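Local coordinates for protein alternansucrase (PDB 6HVG) that is a glycoside hydrolase family 70 enzyme with a TIM-barrel core, a bound calcium ion and flanking repeats of the cell-wall-binding type, at residues Q518-A523 and T1251-R1256; G526-Q531 and A1172-E1177; G532-Y537 and S574-A579; N580-S585 and D1159-L1164. One frame throughout, in Å; residues are numbered along the deposited sequence.

Contact 1: Q518-A523 and T1251-R1256; sequences QTEDEA and TNILHR
Glu520 OE2 is gripped by three donors: the backbone N of Arg1256 at 2.8 Å, the N of Gly1257 just beyond it, and the hydroxyl of Tyr1192. The Arg1256 N comes from above the carboxylate plane, 42° out of it, and its N-H...O angle of 135° shows a bent bond. The other oxygen works differently, since Glu520 OE1 takes the N-H of His1255 at 2.9 Å through its syn lone pair. One buried carboxylate therefore receives the successive amides of the turn after strand 1248-1252, which fixes its rotation. The reach follows from the side chain: CG stands anti to the carbonyl carbon and the chain runs straight on from there (chi2 -176°), delivering the carboxylate to the turn. Its OE1 also comes close to Ile1253, 3.4 Å from CB. Farther along, Ile1253 CD1 packs 4.2 Å from Glu522 CG, the two side chains crossing at about a right angle. Glu522 meets the turn through water: one molecule donates to Glu522 OE2 at 2.8 Å and is hydrogen-bonded to His1255 NE2, 2.7 Å away in the ring plane. The loop between helices 499-511 and 528-531 is thus held against the end of strand 1248-1252, while strand 1166-1175 lies alongside, and Ile1253 pairs through its backbone with Gly533, just before strand 534-537.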
loop_
_atom_site.group_PDB
_atom_site.type_symbol
_atom_site.label_atom_id
_atom_site.label_comp_id
_atom_site.label_asym_id
_atom_site.label_seq_id
_atom_site.Cartn_x
_atom_site.Cartn_y
_atom_site.Cartn_z
ATOM N N GLN A 518 -7.682 15.239 8.060
ATOM C CA GLN A 518 -8.586 15.742 7.023
ATOM C C GLN A 518 -7.925 16.809 6.149
ATOM O O GLN A 518 -8.208 16.920 4.954
ATOM C CB GLN A 518 -9.850 16.282 7.658
ATOM C CG GLN A 518 -10.660 15.214 8.370
ATOM C CD GLN A 518 -11.979 15.718 8.906
ATOM O OE1 GLN A 518 -12.300 16.913 8.836
ATOM N NE2 GLN A 518 -12.741 14.802 9.485
ATOM N N THR A 519 -7.010 17.564 6.744
ATOM C CA THR A 519 -6.219 18.528 5.995
ATOM C C THR A 519 -4.883 17.975 5.536
ATOM O O THR A 519 -4.043 18.732 5.093
ATOM C CB THR A 519 -5.998 19.802 6.831
ATOM O OG1 THR A 519 -5.487 19.466 8.130
ATOM C CG2 THR A 519 -7.311 20.537 6.970
ATOM N N GLU A 520 -4.688 16.663 5.673
ATOM C CA GLU A 520 -3.444 16.011 5.244
ATOM C C GLU A 520 -3.605 15.195 3.954
ATOM O O GLU A 520 -2.642 14.625 3.470
ATOM C CB GLU A 520 -2.868 15.131 6.365
ATOM C CG GLU A 520 -2.390 15.931 7.560
ATOM C CD GLU A 520 -1.729 15.093 8.615
ATOM O OE1 GLU A 520 -1.804 13.868 8.522
ATOM O OE2 GLU A 520 -1.150 15.662 9.562
ATOM N N ASP A 521 -4.825 15.145 3.416
ATOM C CA ASP A 521 -5.101 14.485 2.150
ATOM C C ASP A 521 -4.635 13.027 2.118
ATOM O O ASP A 521 -3.913 12.624 1.217
ATOM C CB ASP A 521 -4.464 15.287 1.016
ATOM C CG ASP A 521 -5.135 16.642 0.804
ATOM O OD1 ASP A 521 -6.253 16.860 1.313
ATOM O OD2 ASP A 521 -4.530 17.497 0.114
ATOM N N GLU A 522 -5.034 12.256 3.124
ATOM C CA GLU A 522 -4.789 10.829 3.149
ATOM C C GLU A 522 -5.108 10.228 1.784
ATOM O O GLU A 522 -6.150 10.498 1.215
ATOM C CB GLU A 522 -5.632 10.147 4.236
ATOM C CG GLU A 522 -5.123 8.761 4.640
ATOM C CD GLU A 522 -5.923 8.120 5.759
ATOM O OE1 GLU A 522 -7.172 8.170 5.709
ATOM O OE2 GLU A 522 -5.311 7.592 6.711
ATOM N N ALA A 523 -4.183 9.441 1.252
ATOM C CA ALA A 523 -4.365 8.730 -0.017
ATOM C C ALA A 523 -3.710 7.356 0.073
ATOM O O ALA A 523 -2.788 7.166 0.854
ATOM C CB ALA A 523 -3.742 9.515 -1.156
ATOM N N THR A 1251 8.442 12.049 6.099
ATOM C CA THR A 1251 7.736 11.170 7.011
ATOM C C THR A 1251 6.404 10.762 6.390
ATOM O O THR A 1251 5.897 11.419 5.500
ATOM C CB THR A 1251 7.456 11.856 8.369
ATOM O OG1 THR A 1251 6.638 11.001 9.177
ATOM C CG2 THR A 1251 6.726 13.168 8.183
ATOM N N ASN A 1252 5.851 9.660 6.872
ATOM C CA ASN A 1252 4.463 9.364 6.626
ATOM C C ASN A 1252 3.636 10.389 7.405
ATOM O O ASN A 1252 4.068 10.876 8.450
ATOM C CB ASN A 1252 4.114 7.943 7.075
ATOM C CG ASN A 1252 4.365 7.724 8.549
ATOM O OD1 ASN A 1252 5.474 7.952 9.043
ATOM N ND2 ASN A 1252 3.344 7.283 9.262
ATOM N N ILE A 1253 2.463 10.737 6.888
ATOM C CA ILE A 1253 1.624 11.732 7.521
ATOM C C ILE A 1253 1.293 11.336 8.962
ATOM O O ILE A 1253 0.968 10.185 9.227
ATOM C CB ILE A 1253 0.328 11.999 6.730
ATOM C CG1 ILE A 1253 -0.510 10.740 6.570
ATOM C CG2 ILE A 1253 0.642 12.619 5.394
ATOM C CD1 ILE A 1253 -1.806 10.958 5.823
ATOM N N LEU A 1254 1.388 12.299 9.878
ATOM C CA LEU A 1254 1.243 12.034 11.308
ATOM C C LEU A 1254 -0.105 12.412 11.906
ATOM O O LEU A 1254 -0.263 12.357 13.133
ATOM C CB LEU A 1254 2.359 12.745 12.092
ATOM C CG LEU A 1254 3.792 12.351 11.711
ATOM C CD1 LEU A 1254 4.786 12.926 12.694
ATOM C CD2 LEU A 1254 3.970 10.852 11.673
ATOM N N HIS A 1255 -1.065 12.779 11.053
ATOM C CA HIS A 1255 -2.456 13.046 11.481
ATOM C C HIS A 1255 -2.599 14.255 12.430
ATOM O O HIS A 1255 -3.482 14.301 13.294
ATOM C CB HIS A 1255 -3.066 11.796 12.143
ATOM C CG HIS A 1255 -3.178 10.620 11.233
ATOM N ND1 HIS A 1255 -3.886 9.488 11.573
ATOM C CD2 HIS A 1255 -2.692 10.407 9.990
ATOM C CE1 HIS A 1255 -3.816 8.619 10.581
ATOM N NE2 HIS A 1255 -3.105 9.156 9.606
ATOM N N ARG A 1256 -1.719 15.222 12.269
ATOM C CA ARG A 1256 -1.670 16.350 13.184
ATOM C C ARG A 1256 -2.359 17.601 12.630
ATOM O O ARG A 1256 -2.871 18.417 13.411
ATOM C CB ARG A 1256 -0.220 16.652 13.558
ATOM C CG ARG A 1256 0.251 15.711 14.638
ATOM C CD ARG A 1256 1.735 15.792 14.904
ATOM N NE ARG A 1256 2.079 14.858 15.967
ATOM C CZ ARG A 1256 3.313 14.492 16.295
ATOM N NH1 ARG A 1256 4.354 14.971 15.642
ATOM N NH2 ARG A 1256 3.508 13.640 17.289
HETATM O O HOH W 1 -2.581 7.812 7.273
#

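Contact 2: G526-Q531 and A1172-E1177; sequences GLQWLQ and ATRVDE
Two hydrogen-bonded sites join Gly526-Gln531 to Ala1172-Glu1177, one through Glu1177 and one through Gln528. At the first, the N-H of Leu527 points at Glu1177 OE1 (2.8 Å, N-H...O 164°), almost straight, though it reaches the oxygen from above the carboxylate plane. Glu1177 OE2 is held by the hydroxyl of Ser574, so both oxygens have a donor. At the second, Gln528 OE1 sits at the edge of the Arg1174 guanidinium, in its plane, 3.0 Å from NH1; the longer approach to NH2, 3.4 Å, is weak. Amide and guanidinium planes stand 74° apart, and NH1 arrives nearly along the C=O axis. Gln528 NE2 turns back to the carbonyl of Asp525. Arg1174 also gives NE to the carbonyl of Glu520 and NH2 to that of Asp521, a bend at chi2 (78°) turning the guanidinium toward these loop acceptors.

The setting is a six-stranded antiparallel sheet within the family 70 region. Strand 1166-1175 runs between strands 534-537 and 1190-1197, and the weakly bonded helix 528-531, with Trp529 N bonded to Gly526 O and Leu530 N to Leu527 O, lies beside its last residues.

Carbon-to-carbon packing is slight; Leu527 lies across the stem of Glu1177, the side chains crossing at about a right angle. Leu527 CB is 4.0 Å from Glu1177 CB, and Leu527 CD1 lies 4.2 Å from the same carbon. Gly526 CA approaches the carboxylate itself, 3.3 Å from Glu1177 OE1.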
loop_
_atom_site.group_PDB
_atom_site.type_symbol
_atom_site.label_atom_id
_atom_site.label_comp_id
_atom_site.label_asym_id
_atom_site.label_seq_id
_atom_site.Cartn_x
_atom_site.Cartn_y
_atom_site.Cartn_z
ATOM N N GLY A 526 -0.431 3.577 -4.724
ATOM C CA GLY A 526 0.989 3.257 -4.732
ATOM C C GLY A 526 1.453 2.922 -3.329
ATOM O O GLY A 526 0.654 2.437 -2.496
ATOM N N LEU A 527 2.721 3.227 -3.038
ATOM C CA LEU A 527 3.285 2.915 -1.727
ATOM C C LEU A 527 2.620 3.679 -0.597
ATOM O O LEU A 527 2.808 3.362 0.583
ATOM C CB LEU A 527 4.762 3.199 -1.711
ATOM C CG LEU A 527 5.629 2.379 -2.677
ATOM C CD1 LEU A 527 7.076 2.798 -2.456
ATOM C CD2 LEU A 527 5.478 0.882 -2.491
ATOM N N GLN A 528 1.802 4.664 -0.953
ATOM C CA GLN A 528 0.977 5.348 0.024
ATOM C C GLN A 528 0.023 4.381 0.692
ATOM O O GLN A 528 -0.438 4.613 1.812
ATOM C CB GLN A 528 0.209 6.478 -0.628
ATOM C CG GLN A 528 1.095 7.596 -1.149
ATOM C CD GLN A 528 0.318 8.738 -1.733
ATOM O OE1 GLN A 528 0.459 9.867 -1.323
ATOM N NE2 GLN A 528 -0.536 8.440 -2.659
ATOM N N TRP A 529 -0.249 3.282 0.009
ATOM C CA TRP A 529 -1.074 2.204 0.533
ATOM C C TRP A 529 -0.665 1.748 1.931
ATOM O O TRP A 529 -1.515 1.313 2.700
ATOM C CB TRP A 529 -1.008 1.011 -0.433
ATOM C CG TRP A 529 -1.705 -0.208 0.019
ATOM C CD1 TRP A 529 -1.140 -1.324 0.581
ATOM C CD2 TRP A 529 -3.105 -0.467 -0.070
ATOM N NE1 TRP A 529 -2.118 -2.261 0.862
ATOM C CE2 TRP A 529 -3.332 -1.760 0.472
ATOM C CE3 TRP A 529 -4.191 0.273 -0.535
ATOM C CZ2 TRP A 529 -4.611 -2.327 0.554
ATOM C CZ3 TRP A 529 -5.468 -0.287 -0.447
ATOM C CH2 TRP A 529 -5.667 -1.575 0.096
ATOM N N LEU A 530 0.628 1.851 2.255
ATOM C CA LEU A 530 1.136 1.293 3.496
ATOM C C LEU A 530 0.728 2.111 4.709
ATOM O O LEU A 530 0.232 1.555 5.684
ATOM C CB LEU A 530 2.652 1.161 3.440
ATOM C CG LEU A 530 3.268 0.349 2.301
ATOM C CD1 LEU A 530 4.766 0.255 2.526
ATOM C CD2 LEU A 530 2.687 -1.049 2.234
ATOM N N GLN A 531 0.933 3.428 4.641
ATOM C CA GLN A 531 0.680 4.306 5.783
ATOM C C GLN A 531 -0.206 5.540 5.561
ATOM O O GLN A 531 -0.431 6.315 6.498
ATOM C CB GLN A 531 2.022 4.730 6.360
ATOM C CG GLN A 531 2.652 3.662 7.223
ATOM C CD GLN A 531 3.929 4.132 7.836
ATOM O OE1 GLN A 531 4.783 4.658 7.150
ATOM N NE2 GLN A 531 4.066 3.948 9.134
ATOM N N ALA A 1172 6.980 21.352 5.358
ATOM C CA ALA A 1172 6.571 20.126 4.707
ATOM C C ALA A 1172 5.600 20.339 3.572
ATOM O O ALA A 1172 4.718 21.189 3.646
ATOM C CB ALA A 1172 5.963 19.172 5.728
ATOM N N THR A 1173 5.747 19.524 2.538
ATOM C CA THR A 1173 4.832 19.483 1.410
ATOM C C THR A 1173 4.286 18.072 1.261
ATOM O O THR A 1173 5.025 17.106 1.418
ATOM C CB THR A 1173 5.568 19.862 0.117
ATOM O OG1 THR A 1173 6.138 21.165 0.250
ATOM C CG2 THR A 1173 4.639 19.843 -1.085
ATOM N N ARG A 1174 2.991 17.948 0.967
ATOM C CA ARG A 1174 2.343 16.642 0.766
ATOM C C ARG A 1174 2.715 16.067 -0.577
ATOM O O ARG A 1174 2.529 16.704 -1.600
ATOM C CB ARG A 1174 0.842 16.776 0.870
ATOM C CG ARG A 1174 0.051 15.500 0.679
ATOM C CD ARG A 1174 0.086 14.631 1.929
ATOM N NE ARG A 1174 -0.820 13.511 1.792
ATOM C CZ ARG A 1174 -0.590 12.468 0.998
ATOM N NH1 ARG A 1174 0.541 12.368 0.284
ATOM N NH2 ARG A 1174 -1.494 11.502 0.924
ATOM N N VAL A 1175 3.279 14.858 -0.554
ATOM C CA VAL A 1175 3.876 14.250 -1.748
ATOM C C VAL A 1175 3.484 12.806 -1.877
ATOM O O VAL A 1175 3.069 12.172 -0.896
ATOM C CB VAL A 1175 5.406 14.267 -1.700
ATOM C CG1 VAL A 1175 5.937 15.672 -1.857
ATOM C CG2 VAL A 1175 5.909 13.660 -0.400
ATOM N N ASP A 1176 3.638 12.299 -3.100
ATOM C CA ASP A 1176 3.455 10.878 -3.399
ATOM C C ASP A 1176 4.778 10.143 -3.219
ATOM O O ASP A 1176 5.778 10.749 -2.819
ATOM C CB ASP A 1176 2.864 10.672 -4.801
ATOM C CG ASP A 1176 3.772 11.145 -5.931
ATOM O OD1 ASP A 1176 4.990 11.313 -5.741
ATOM O OD2 ASP A 1176 3.273 11.316 -7.059
ATOM N N GLU A 1177 4.788 8.842 -3.465
ATOM C CA GLU A 1177 5.987 8.042 -3.187
ATOM C C GLU A 1177 7.256 8.553 -3.853
ATOM O O GLU A 1177 8.343 8.384 -3.300
ATOM C CB GLU A 1177 5.754 6.598 -3.586
ATOM C CG GLU A 1177 5.636 6.385 -5.089
ATOM C CD GLU A 1177 5.066 5.031 -5.409
ATOM O OE1 GLU A 1177 3.904 4.775 -5.042
ATOM O OE2 GLU A 1177 5.794 4.231 -5.990
#

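Contact 3: G532-Y537 and S574-A579; sequences GGFLAY and SEFLLA. With CA (calcium ion), chain C.
Phe534 and Phe576 bring together strand 534-537, an inner strand of a six-stranded antiparallel sheet, and the calcium-binding loop that leads into strand 580-582. In both phenylalanines CG lies anti to the carbonyl carbon, beside the backbone N, but the segments face each other, and the two side chains slide past one another in opposite directions. The ring of Phe534 (chi1 -54°) is thereby laid under the root of Phe576: Phe576 CB stands over the centre of one face, 3.4 Å from the ring centroid, a CH-pi contact almost on the ring normal (7° off it). Because the methylene takes the centre of that face, the Phe576 ring is displaced from it. The centroids are 5.5 Å apart and the planes are inclined at 32°, an oblique pairing. The far end of the Phe576 ring reaches farther down the strand, its CZ lying 3.9 Å from Ala536 CB. Val1175 of strand 1166-1175 touches both Phe534 and Ala536, and Asn1249 of strand 1248-1252 touches Phe576.

Next to Phe576 along the loop, Glu575 faces the calcium ion. Its chain is bent at chi2, which folds the carboxylate back so that one residue chelates the metal twice, through OE2 at 2.1 Å and through its own carbonyl O at 2.2 Å. Glu575 OE1 is held by the backbone N of Gly556. On the other side of Phe576, Leu577 turns its carbonyl to the rim of the neighbouring ring: Leu577 O lies in the plane of the Phe534 ring, at its edge, 3.4 Å from CZ.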
loop_
_atom_site.group_PDB
_atom_site.type_symbol
_atom_site.label_atom_id
_atom_site.label_comp_id
_atom_site.label_asym_id
_atom_site.label_seq_id
_atom_site.Cartn_x
_atom_site.Cartn_y
_atom_site.Cartn_z
ATOM N N GLY A 532 -0.704 5.730 4.349
ATOM C CA GLY A 532 -1.680 6.763 4.107
ATOM C C GLY A 532 -1.195 8.057 3.480
ATOM O O GLY A 532 -2.012 8.922 3.190
ATOM N N GLY A 533 0.112 8.205 3.266
ATOM C CA GLY A 533 0.630 9.369 2.526
ATOM C C GLY A 533 1.909 9.945 3.103
ATOM O O GLY A 533 2.237 9.702 4.249
ATOM N N PHE A 534 2.623 10.729 2.308
ATOM C CA PHE A 534 3.923 11.245 2.710
ATOM C C PHE A 534 4.031 12.756 2.665
ATOM O O PHE A 534 3.378 13.411 1.838
ATOM C CB PHE A 534 5.006 10.716 1.784
ATOM C CG PHE A 534 5.026 9.236 1.655
ATOM C CD1 PHE A 534 5.469 8.438 2.694
ATOM C CD2 PHE A 534 4.621 8.644 0.494
ATOM C CE1 PHE A 534 5.482 7.069 2.580
ATOM C CE2 PHE A 534 4.651 7.274 0.365
ATOM C CZ PHE A 534 5.090 6.490 1.407
ATOM N N LEU A 535 4.933 13.267 3.507
ATOM C CA LEU A 535 5.331 14.658 3.540
ATOM C C LEU A 535 6.817 14.764 3.231
ATOM O O LEU A 535 7.615 14.077 3.840
ATOM C CB LEU A 535 5.115 15.231 4.924
ATOM C CG LEU A 535 3.674 15.283 5.420
ATOM C CD1 LEU A 535 3.634 15.806 6.852
ATOM C CD2 LEU A 535 2.854 16.153 4.503
ATOM N N ALA A 536 7.189 15.611 2.271
ATOM C CA ALA A 536 8.594 15.850 1.989
ATOM C C ALA A 536 9.038 17.113 2.728
ATOM O O ALA A 536 8.409 18.154 2.604
ATOM C CB ALA A 536 8.822 16.004 0.506
ATOM N N TYR A 537 10.124 17.021 3.486
ATOM C CA TYR A 537 10.656 18.165 4.186
ATOM C C TYR A 537 11.392 19.087 3.222
ATOM O O TYR A 537 12.007 18.632 2.255
ATOM C CB TYR A 537 11.613 17.751 5.304
ATOM C CG TYR A 537 11.032 16.853 6.376
ATOM C CD1 TYR A 537 9.688 16.800 6.633
ATOM C CD2 TYR A 537 11.865 16.053 7.153
ATOM C CE1 TYR A 537 9.170 15.940 7.604
ATOM C CE2 TYR A 537 11.355 15.225 8.141
ATOM C CZ TYR A 537 10.004 15.176 8.353
ATOM O OH TYR A 537 9.499 14.352 9.302
ATOM N N SER A 574 10.781 5.876 -6.197
ATOM C CA SER A 574 9.855 6.080 -5.111
ATOM C C SER A 574 10.672 6.134 -3.833
ATOM O O SER A 574 10.890 5.114 -3.208
ATOM C CB SER A 574 8.863 4.920 -5.061
ATOM O OG SER A 574 8.341 4.662 -6.362
ATOM N N GLU A 575 11.123 7.333 -3.471
ATOM C CA GLU A 575 12.004 7.550 -2.343
ATOM C C GLU A 575 11.308 7.278 -1.037
ATOM O O GLU A 575 11.941 6.853 -0.062
ATOM C CB GLU A 575 12.504 8.995 -2.357
ATOM C CG GLU A 575 13.554 9.357 -1.294
ATOM C CD GLU A 575 14.840 8.558 -1.374
ATOM O OE1 GLU A 575 15.647 8.804 -2.315
ATOM O OE2 GLU A 575 15.030 7.695 -0.475
ATOM N N PHE A 576 10.002 7.497 -1.011
ATOM C CA PHE A 576 9.251 7.350 0.234
ATOM C C PHE A 576 8.565 6.023 0.283
ATOM O O PHE A 576 7.882 5.657 -0.655
ATOM C CB PHE A 576 8.228 8.467 0.364
ATOM C CG PHE A 576 8.846 9.821 0.453
ATOM C CD1 PHE A 576 9.248 10.327 1.659
ATOM C CD2 PHE A 576 9.084 10.539 -0.683
ATOM C CE1 PHE A 576 9.856 11.567 1.742
ATOM C CE2 PHE A 576 9.674 11.772 -0.622
ATOM C CZ PHE A 576 10.067 12.290 0.595
ATOM N N LEU A 577 8.784 5.309 1.381
ATOM C CA LEU A 577 8.293 3.968 1.543
ATOM C C LEU A 577 7.584 3.879 2.865
ATOM O O LEU A 577 6.361 3.729 2.907
ATOM C CB LEU A 577 9.470 2.972 1.450
ATOM C CG LEU A 577 9.215 1.483 1.736
ATOM C CD1 LEU A 577 8.183 0.896 0.786
ATOM C CD2 LEU A 577 10.537 0.756 1.601
ATOM N N LEU A 578 8.337 3.965 3.960
ATOM C CA LEU A 578 7.760 3.815 5.304
ATOM C C LEU A 578 8.441 4.734 6.267
ATOM O O LEU A 578 9.630 5.042 6.127
ATOM C CB LEU A 578 7.906 2.371 5.816
ATOM C CG LEU A 578 6.992 1.308 5.184
ATOM C CD1 LEU A 578 7.569 -0.095 5.305
ATOM C CD2 LEU A 578 5.620 1.313 5.835
ATOM N N ALA A 579 7.681 5.146 7.270
ATOM C CA ALA A 579 8.187 5.845 8.446
ATOM C C ALA A 579 8.974 7.092 8.096
ATOM O O ALA A 579 8.536 7.881 7.237
ATOM C CB ALA A 579 8.991 4.909 9.345
HETATM CA CA CA C . 13.902 6.592 0.856
HETATM O O HOH W 2 15.822 6.586 2.246
#

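Contact 4: N580-S585 and D1159-L1164; sequences NDIDNS and DQIYAL. With CA (calcium ion), chain C.
Asn580 and Ile1161 face each other as an antiparallel hydrogen-bonded pair, yet both of their backbone bonds, Asn580 N to Ile1161 O and Ile1161 N to Asn580 O, are weak at 3.3 Å. The Asn580 side chain adds a third: its ND2 also gives to Ile1161 O, at 3.3 Å and 160°, with the acceptor in the amide plane, so this carbonyl has two donors from one residue. Leu1164 CD1 packs 3.7 Å from the same ND2. At the other end the bond is shorter, Ile582 N reaching Asp1159 O at 2.9 Å. That carbonyl has a second donor, a water 3.0 Å from Asp1159 O, which also donates to Ile582 O at 2.7 Å and binds the calcium ion.

Between these two bonded positions lies Asp581, paired with Gln1160 at the non-hydrogen-bonded position. In Asp581 and Asp1159 alike CG is anti to the backbone N (chi1 -176° and -180°), and each sends OD1 to the metal. Their OD1 atoms, 2.8 Å apart, are held together by the shared ion. Asp581 OD2 takes a bond from Asn1249 ND2. Asn584 is satisfied outside the pair, OD1 by Gln593 NE2 and ND2 by the carbonyl of Pro1158. Asp583 OD1 accepts the backbone N of Ser585, two residues on, which makes an Asx turn, and also takes its OG.

The calcium thus has six ligands: OD1 of each of these two aspartates, the water, the carbonyl O and OE2 of Glu575 and the carbonyl of Asn625. It is a metal site joining an edge of the six-stranded antiparallel sheet to loops of the TIM-barrel domain.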
loop_
_atom_site.group_PDB
_atom_site.type_symbol
_atom_site.label_atom_id
_atom_site.label_comp_id
_atom_site.label_asym_id
_atom_site.label_seq_id
_atom_site.Cartn_x
_atom_site.Cartn_y
_atom_site.Cartn_z
ATOM N N ASN A 580 10.092 7.322 8.788
ATOM C CA ASN A 580 10.913 8.479 8.527
ATOM C C ASN A 580 11.931 8.129 7.493
ATOM O O ASN A 580 12.797 7.318 7.750
ATOM C CB ASN A 580 11.637 8.916 9.782
ATOM C CG ASN A 580 10.700 9.445 10.834
ATOM O OD1 ASN A 580 10.270 10.609 10.779
ATOM N ND2 ASN A 580 10.383 8.618 11.784
ATOM N N ASP A 581 11.840 8.735 6.317
ATOM C CA ASP A 581 12.730 8.387 5.214
ATOM C C ASP A 581 14.067 9.123 5.394
ATOM O O ASP A 581 14.114 10.334 5.435
ATOM C CB ASP A 581 12.066 8.719 3.876
ATOM C CG ASP A 581 12.866 8.310 2.716
ATOM O OD1 ASP A 581 12.849 7.118 2.340
ATOM O OD2 ASP A 581 13.495 9.214 2.122
ATOM N N ILE A 582 15.137 8.356 5.516
ATOM C CA ILE A 582 16.485 8.867 5.684
ATOM C C ILE A 582 17.038 9.451 4.370
ATOM O O ILE A 582 16.883 8.863 3.304
ATOM C CB ILE A 582 17.409 7.749 6.216
ATOM C CG1 ILE A 582 16.995 7.410 7.653
ATOM C CG2 ILE A 582 18.879 8.160 6.140
ATOM C CD1 ILE A 582 17.583 6.119 8.178
ATOM N N ASP A 583 17.673 10.618 4.469
ATOM C CA ASP A 583 18.278 11.279 3.317
ATOM C C ASP A 583 19.647 10.667 3.007
ATOM O O ASP A 583 20.694 11.193 3.419
ATOM C CB ASP A 583 18.404 12.771 3.584
ATOM C CG ASP A 583 19.038 13.536 2.436
ATOM O OD1 ASP A 583 19.119 12.998 1.303
ATOM O OD2 ASP A 583 19.464 14.691 2.693
ATOM N N ASN A 584 19.628 9.555 2.273
ATOM C CA ASN A 584 20.860 8.901 1.818
ATOM C C ASN A 584 21.598 9.618 0.665
ATOM O O ASN A 584 22.643 9.160 0.240
ATOM C CB ASN A 584 20.578 7.443 1.448
ATOM C CG ASN A 584 20.048 6.630 2.628
ATOM O OD1 ASN A 584 20.619 6.635 3.714
ATOM N ND2 ASN A 584 18.944 5.933 2.416
ATOM N N SER A 585 21.083 10.755 0.195
ATOM C CA SER A 585 21.815 11.602 -0.779
ATOM C C SER A 585 22.804 12.563 -0.128
ATOM O O SER A 585 23.595 13.204 -0.836
ATOM C CB SER A 585 20.849 12.431 -1.626
ATOM O OG SER A 585 20.422 13.592 -0.937
ATOM N N ASP A 1159 17.021 2.676 4.432
ATOM C CA ASP A 1159 15.953 3.563 3.957
ATOM C C ASP A 1159 15.228 4.338 5.064
ATOM O O ASP A 1159 14.882 5.502 4.865
ATOM C CB ASP A 1159 14.927 2.811 3.125
ATOM C CG ASP A 1159 13.800 3.721 2.617
ATOM O OD1 ASP A 1159 14.048 4.643 1.826
ATOM O OD2 ASP A 1159 12.644 3.532 3.049
ATOM N N GLN A 1160 14.964 3.719 6.213
ATOM C CA GLN A 1160 14.147 4.388 7.228
ATOM C C GLN A 1160 14.435 3.996 8.665
ATOM O O GLN A 1160 15.171 3.053 8.936
ATOM C CB GLN A 1160 12.633 4.210 6.927
ATOM C CG GLN A 1160 12.028 2.861 7.286
ATOM C CD GLN A 1160 12.463 1.728 6.370
ATOM O OE1 GLN A 1160 12.489 1.893 5.143
ATOM N NE2 GLN A 1160 12.778 0.565 6.949
ATOM N N ILE A 1161 13.807 4.729 9.579
ATOM C CA ILE A 1161 13.896 4.481 11.001
ATOM C C ILE A 1161 12.554 4.907 11.610
ATOM O O ILE A 1161 11.927 5.827 11.104
ATOM C CB ILE A 1161 15.110 5.237 11.585
ATOM C CG1 ILE A 1161 15.363 4.856 13.044
ATOM C CG2 ILE A 1161 14.946 6.740 11.437
ATOM C CD1 ILE A 1161 16.702 5.341 13.549
ATOM N N TYR A 1162 12.103 4.225 12.661
ATOM C CA TYR A 1162 10.772 4.469 13.240
ATOM C C TYR A 1162 10.798 5.142 14.601
ATOM O O TYR A 1162 11.794 5.119 15.294
ATOM C CB TYR A 1162 10.021 3.152 13.434
ATOM C CG TYR A 1162 9.450 2.489 12.195
ATOM C CD1 TYR A 1162 10.274 1.994 11.190
ATOM C CD2 TYR A 1162 8.076 2.282 12.075
ATOM C CE1 TYR A 1162 9.747 1.324 10.099
ATOM C CE2 TYR A 1162 7.541 1.632 10.978
ATOM C CZ TYR A 1162 8.377 1.146 9.998
ATOM O OH TYR A 1162 7.823 0.460 8.937
ATOM N N ALA A 1163 9.663 5.712 14.981
ATOM C CA ALA A 1163 9.391 6.123 16.353
ATOM C C ALA A 1163 10.546 6.847 17.046
ATOM O O ALA A 1163 11.112 6.345 18.036
ATOM C CB ALA A 1163 8.966 4.918 17.153
ATOM N N LEU A 1164 10.882 8.029 16.525
ATOM C CA LEU A 1164 11.877 8.910 17.133
ATOM C C LEU A 1164 11.163 9.807 18.165
ATOM O O LEU A 1164 10.158 10.412 17.841
ATOM C CB LEU A 1164 12.537 9.752 16.050
ATOM C CG LEU A 1164 13.208 8.921 14.949
ATOM C CD1 LEU A 1164 13.361 9.709 13.667
ATOM C CD2 LEU A 1164 14.562 8.397 15.380
HETATM CA CA CA C . 13.902 6.592 0.856
HETATM O O HOH W 2 15.822 6.586 2.246
#

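In the fold
From the N terminus, the chain lays down the first halves of contacts 1, 2 and 3 in close succession, 518-523, 526-531 and 532-537. Contact 3 closes first, at 574-579, after 36 residues without helix or strand. Contact 4 opens at once, at 580-585, and closes only at 1159-1164; all eight parallel strands of the TIM barrel fall within its loop. Contact 2 then closes at 1172-1177 and contact 1 at 1251-1256. Contacts 3 and 4 therefore stand in series inside contact 2, itself nested in contact 1, and none cross. Together they touch five of the six strands of the antiparallel sheet, contact 4 alone pairing two of them, with contacts 3 and 4 sharing the calcium.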